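PDB 1ZBM: hypothetical protein AF1704 from Archaeoglobus fulgidus, which probably converts cyclic dehypoxanthine futalosine into 1,4-dihydroxy-6-naphthoate, a step in the biosynthesis of menaquinone. Local coordinates for residues 24-38 with 199-212. Numbering follows the deposited sequence.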
# COMPACT_ATOMS: atom_id res chain seq x y z
N PHE A 24 -8.12 4.99 -8.39
CA PHE A 24 -9.22 5.73 -7.80
C PHE A 24 -8.70 7.07 -7.27
O PHE A 24 -9.16 8.14 -7.69
CB PHE A 24 -9.83 4.89 -6.66
CG PHE A 24 -11.01 5.51 -5.99
CD1 PHE A 24 -12.27 5.51 -6.60
CD2 PHE A 24 -10.88 6.12 -4.75
CE1 PHE A 24 -13.38 6.09 -5.96
CE2 PHE A 24 -11.98 6.70 -4.10
CZ PHE A 24 -13.23 6.69 -4.72
N MSE A 25 -7.72 7.00 -6.38
CA MSE A 25 -7.09 8.17 -5.78
C MSE A 25 -6.50 9.12 -6.83
O MSE A 25 -6.66 10.35 -6.74
CB MSE A 25 -5.99 7.70 -4.82
CG MSE A 25 -5.30 8.80 -4.03
SE MSE A 25 -3.71 8.10 -3.11
CE MSE A 25 -4.53 6.53 -2.30
N PHE A 26 -5.84 8.56 -7.84
CA PHE A 26 -5.21 9.38 -8.89
C PHE A 26 -6.07 9.73 -10.10
O PHE A 26 -5.61 10.45 -10.99
CB PHE A 26 -3.94 8.70 -9.42
CG PHE A 26 -2.75 8.83 -8.52
CD1 PHE A 26 -2.48 7.85 -7.57
CD2 PHE A 26 -1.88 9.90 -8.64
CE1 PHE A 26 -1.34 7.95 -6.76
CE2 PHE A 26 -0.74 10.01 -7.84
CZ PHE A 26 -0.47 9.03 -6.90
N TYR A 27 -7.31 9.25 -10.14
CA TYR A 27 -8.20 9.53 -11.26
C TYR A 27 -8.27 11.00 -11.67
O TYR A 27 -8.07 11.32 -12.84
CB TYR A 27 -9.62 9.03 -10.96
CG TYR A 27 -10.62 9.53 -11.97
CD1 TYR A 27 -11.40 10.66 -11.71
CD2 TYR A 27 -10.74 8.93 -13.22
CE1 TYR A 27 -12.26 11.18 -12.67
CE2 TYR A 27 -11.60 9.44 -14.19
CZ TYR A 27 -12.35 10.56 -13.91
OH TYR A 27 -13.20 11.05 -14.87
N ALA A 28 -8.56 11.88 -10.72
CA ALA A 28 -8.67 13.30 -11.03
C ALA A 28 -7.40 13.85 -11.66
O ALA A 28 -7.45 14.67 -12.58
CB ALA A 28 -9.00 14.09 -9.76
N MSE A 29 -6.25 13.40 -11.17
CA MSE A 29 -4.97 13.88 -11.69
C MSE A 29 -4.64 13.29 -13.05
O MSE A 29 -4.14 13.99 -13.93
CB MSE A 29 -3.85 13.57 -10.69
CG MSE A 29 -2.56 14.33 -10.96
SE MSE A 29 -1.14 13.86 -9.70
CE MSE A 29 -1.70 14.95 -8.19
N THR A 30 -4.93 12.00 -13.24
CA THR A 30 -4.65 11.33 -14.50
C THR A 30 -5.59 11.77 -15.63
O THR A 30 -5.38 11.42 -16.80
CB THR A 30 -4.74 9.80 -14.34
OG1 THR A 30 -5.98 9.45 -13.72
CG2 THR A 30 -3.58 9.28 -13.49
N HIS A 31 -6.63 12.54 -15.31
CA HIS A 31 -7.56 13.00 -16.33
C HIS A 31 -7.63 14.51 -16.46
O HIS A 31 -8.69 15.06 -16.76
CB HIS A 31 -8.97 12.44 -16.08
CG HIS A 31 -9.10 10.99 -16.40
ND1 HIS A 31 -8.40 10.01 -15.73
CD2 HIS A 31 -9.83 10.35 -17.34
CE1 HIS A 31 -8.70 8.83 -16.24
NE2 HIS A 31 -9.57 9.01 -17.22
N GLY A 32 -6.50 15.17 -16.24
CA GLY A 32 -6.45 16.62 -16.36
C GLY A 32 -7.53 17.36 -15.60
O GLY A 32 -7.84 18.50 -15.95
N LYS A 33 -8.09 16.73 -14.58
CA LYS A 33 -9.14 17.35 -13.77
C LYS A 33 -8.53 18.19 -12.65
O LYS A 33 -9.25 18.87 -11.92
CB LYS A 33 -10.04 16.27 -13.17
CG LYS A 33 -10.74 15.37 -14.19
CD LYS A 33 -11.95 16.04 -14.82
CE LYS A 33 -13.08 16.19 -13.80
NZ LYS A 33 -14.25 16.99 -14.30
N VAL A 34 -7.21 18.14 -12.52
CA VAL A 34 -6.52 18.91 -11.48
C VAL A 34 -5.67 20.00 -12.12
O VAL A 34 -4.76 19.71 -12.89
CB VAL A 34 -5.57 18.02 -10.64
CG1 VAL A 34 -4.96 18.83 -9.51
CG2 VAL A 34 -6.33 16.82 -10.10
N ASP A 35 -5.95 21.24 -11.77
CA ASP A 35 -5.21 22.36 -12.34
C ASP A 35 -3.88 22.56 -11.62
O ASP A 35 -3.84 22.86 -10.42
CB ASP A 35 -6.05 23.64 -12.25
CG ASP A 35 -5.58 24.71 -13.21
OD1 ASP A 35 -5.60 24.45 -14.44
OD2 ASP A 35 -5.21 25.81 -12.74
N THR A 36 -2.78 22.39 -12.35
CA THR A 36 -1.44 22.53 -11.78
C THR A 36 -0.42 22.97 -12.82
O THR A 36 -0.57 22.67 -14.00
CB THR A 36 -0.94 21.21 -11.19
OG1 THR A 36 0.43 21.36 -10.79
CG2 THR A 36 -1.03 20.10 -12.22
N TRP A 37 0.61 23.69 -12.38
CA TRP A 37 1.66 24.13 -13.29
C TRP A 37 2.74 23.05 -13.44
O TRP A 37 3.69 23.24 -14.20
CB TRP A 37 2.31 25.43 -12.82
CG TRP A 37 2.74 25.43 -11.38
CD1 TRP A 37 1.99 25.80 -10.30
CD2 TRP A 37 4.02 25.03 -10.86
NE1 TRP A 37 2.72 25.66 -9.14
CE2 TRP A 37 3.97 25.20 -9.46
CE3 TRP A 37 5.20 24.56 -11.45
CZ2 TRP A 37 5.05 24.90 -8.63
CZ3 TRP A 37 6.28 24.27 -10.63
CH2 TRP A 37 6.20 24.44 -9.23
N LEU A 38 2.58 21.94 -12.73
CA LEU A 38 3.52 20.84 -12.81
C LEU A 38 3.26 19.99 -14.05
O LEU A 38 2.11 19.68 -14.36
CB LEU A 38 3.41 19.95 -11.57
CG LEU A 38 3.99 20.43 -10.24
CD1 LEU A 38 3.58 19.47 -9.13
CD2 LEU A 38 5.51 20.50 -10.34
N GLU A 199 3.24 22.35 -4.13
CA GLU A 199 2.36 22.24 -5.29
C GLU A 199 1.83 20.84 -5.48
O GLU A 199 0.63 20.64 -5.66
CB GLU A 199 3.09 22.69 -6.55
CG GLU A 199 2.22 22.70 -7.80
CD GLU A 199 0.97 23.55 -7.61
OE1 GLU A 199 1.03 24.55 -6.89
OE2 GLU A 199 -0.06 23.20 -8.21
N PHE A 200 2.72 19.86 -5.45
CA PHE A 200 2.29 18.49 -5.64
C PHE A 200 1.38 18.03 -4.51
O PHE A 200 0.45 17.25 -4.73
CB PHE A 200 3.48 17.54 -5.73
CG PHE A 200 3.07 16.13 -5.98
CD1 PHE A 200 2.71 15.72 -7.25
CD2 PHE A 200 2.94 15.25 -4.92
CE1 PHE A 200 2.23 14.43 -7.46
CE2 PHE A 200 2.47 13.96 -5.12
CZ PHE A 200 2.11 13.56 -6.39
N LEU A 201 1.67 18.48 -3.30
CA LEU A 201 0.85 18.12 -2.16
C LEU A 201 -0.56 18.63 -2.40
O LEU A 201 -1.54 17.93 -2.13
CB LEU A 201 1.39 18.75 -0.88
CG LEU A 201 0.40 18.62 0.27
CD1 LEU A 201 0.16 17.16 0.57
CD2 LEU A 201 0.94 19.35 1.49
N ARG A 202 -0.66 19.86 -2.91
CA ARG A 202 -1.95 20.48 -3.21
C ARG A 202 -2.71 19.69 -4.28
O ARG A 202 -3.90 19.43 -4.13
CB ARG A 202 -1.76 21.93 -3.70
CG ARG A 202 -3.08 22.69 -3.95
CD ARG A 202 -2.84 24.08 -4.55
NE ARG A 202 -2.38 23.98 -5.94
CZ ARG A 202 -3.16 23.63 -6.96
NH1 ARG A 202 -4.45 23.37 -6.76
NH2 ARG A 202 -2.66 23.53 -8.18
N ALA A 203 -2.01 19.32 -5.34
CA ALA A 203 -2.63 18.58 -6.42
C ALA A 203 -3.03 17.19 -5.96
O ALA A 203 -4.06 16.66 -6.38
CB ALA A 203 -1.69 18.47 -7.60
N MSE A 204 -2.21 16.60 -5.10
CA MSE A 204 -2.48 15.26 -4.59
C MSE A 204 -3.75 15.25 -3.75
O MSE A 204 -4.61 14.39 -3.93
CB MSE A 204 -1.29 14.76 -3.76
CG MSE A 204 -1.34 13.28 -3.42
SE MSE A 204 -1.21 12.07 -4.95
CE MSE A 204 -3.02 11.33 -4.95
N ARG A 205 -3.86 16.22 -2.85
CA ARG A 205 -5.04 16.32 -1.98
C ARG A 205 -6.31 16.54 -2.79
O ARG A 205 -7.35 15.95 -2.51
CB ARG A 205 -4.87 17.47 -0.99
CG ARG A 205 -3.96 17.12 0.15
CD ARG A 205 -3.80 18.27 1.11
NE ARG A 205 -3.17 17.81 2.35
CZ ARG A 205 -2.44 18.58 3.14
NH1 ARG A 205 -2.23 19.85 2.84
NH2 ARG A 205 -1.91 18.06 4.24
N GLU A 206 -6.21 17.39 -3.80
CA GLU A 206 -7.36 17.67 -4.62
C GLU A 206 -7.83 16.42 -5.34
O GLU A 206 -9.03 16.17 -5.46
CB GLU A 206 -7.05 18.75 -5.65
CG GLU A 206 -8.28 19.24 -6.37
CD GLU A 206 -7.98 20.34 -7.35
OE1 GLU A 206 -7.29 21.31 -6.95
OE2 GLU A 206 -8.43 20.23 -8.51
N SER A 207 -6.88 15.61 -5.82
CA SER A 207 -7.25 14.40 -6.54
C SER A 207 -8.00 13.40 -5.65
O SER A 207 -8.94 12.73 -6.10
CB SER A 207 -6.00 13.75 -7.15
OG SER A 207 -6.37 12.80 -8.14
N ILE A 208 -7.56 13.30 -4.40
CA ILE A 208 -8.16 12.41 -3.40
C ILE A 208 -9.57 12.87 -3.03
O ILE A 208 -10.53 12.09 -3.03
CB ILE A 208 -7.29 12.38 -2.12
CG1 ILE A 208 -5.89 11.86 -2.45
CG2 ILE A 208 -7.96 11.53 -1.04
CD1 ILE A 208 -4.86 12.15 -1.36
N ALA A 209 -9.69 14.16 -2.72
CA ALA A 209 -10.98 14.74 -2.36
C ALA A 209 -11.96 14.56 -3.52
O ALA A 209 -13.14 14.29 -3.31
CB ALA A 209 -10.82 16.22 -2.02
N PHE A 210 -11.46 14.70 -4.75
CA PHE A 210 -12.32 14.55 -5.92
C PHE A 210 -12.89 13.13 -5.99
O PHE A 210 -14.06 12.94 -6.32
CB PHE A 210 -11.54 14.82 -7.21
CG PHE A 210 -12.37 14.66 -8.46
CD1 PHE A 210 -12.97 15.77 -9.06
CD2 PHE A 210 -12.58 13.39 -9.01
CE1 PHE A 210 -13.79 15.62 -10.19
CE2 PHE A 210 -13.39 13.22 -10.14
CZ PHE A 210 -14.00 14.34 -10.73
N ALA A 211 -12.06 12.14 -5.67
CA ALA A 211 -12.48 10.75 -5.71
C ALA A 211 -13.62 10.45 -4.74
O ALA A 211 -14.57 9.73 -5.07
CB ALA A 211 -11.30 9.83 -5.44
N ILE A 212 -13.54 11.00 -3.53
CA ILE A 212 -14.57 10.79 -2.51
C ILE A 212 -15.91 11.42 -2.89
O ILE A 212 -16.97 10.85 -2.60
CB ILE A 212 -14.12 11.36 -1.14
CG1 ILE A 212 -12.88 10.59 -0.66
CG2 ILE A 212 -15.24 11.23 -0.12
CD1 ILE A 212 -13.11 9.10 -0.52
O HOH W 1 -9.25 11.23 -8.12
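With OG anti to the backbone N (chi1 -164°), S207 reaches from helix 199-212 to M25 and A28 of helix 24-30, and M29 drops its bent chain among F200, A203, M204 and S207. These are reciprocal knobs-into-holes between two helices of a periplasmic-binding-protein-like fold, crossing at 114° with axes 6.8 Å apart. Small A28 and S207 allow that closeness. Serine also suits the kink in helix 24-30: its OG donates to M25 O (2.8 Å), on a lone pair in the carbonyl plane, and accepts from M29 N (3.1 Å), which lacks a bond to the preceding turn. The long methionine-type chain of M204, here selenomethionine, bends to put CE over the centre of one F26 face, a CH-pi contact; the H16 ring stacks on F26.

Beyond the kink, polar groups fix D35 and T36. R202 NH2 gives D35 O a nearly straight bond in the guanidinium plane. E199 CG lies over a face of W37. Shortening E199 to alanine is likely to uncover that face and leave T36 and R202 without their common acceptor, OE2: T36 OG1 meets it at 3.2 Å on the anti side, tilted from the carboxylate plane, R202 NH2 at 2.6 Å on the syn lone pair.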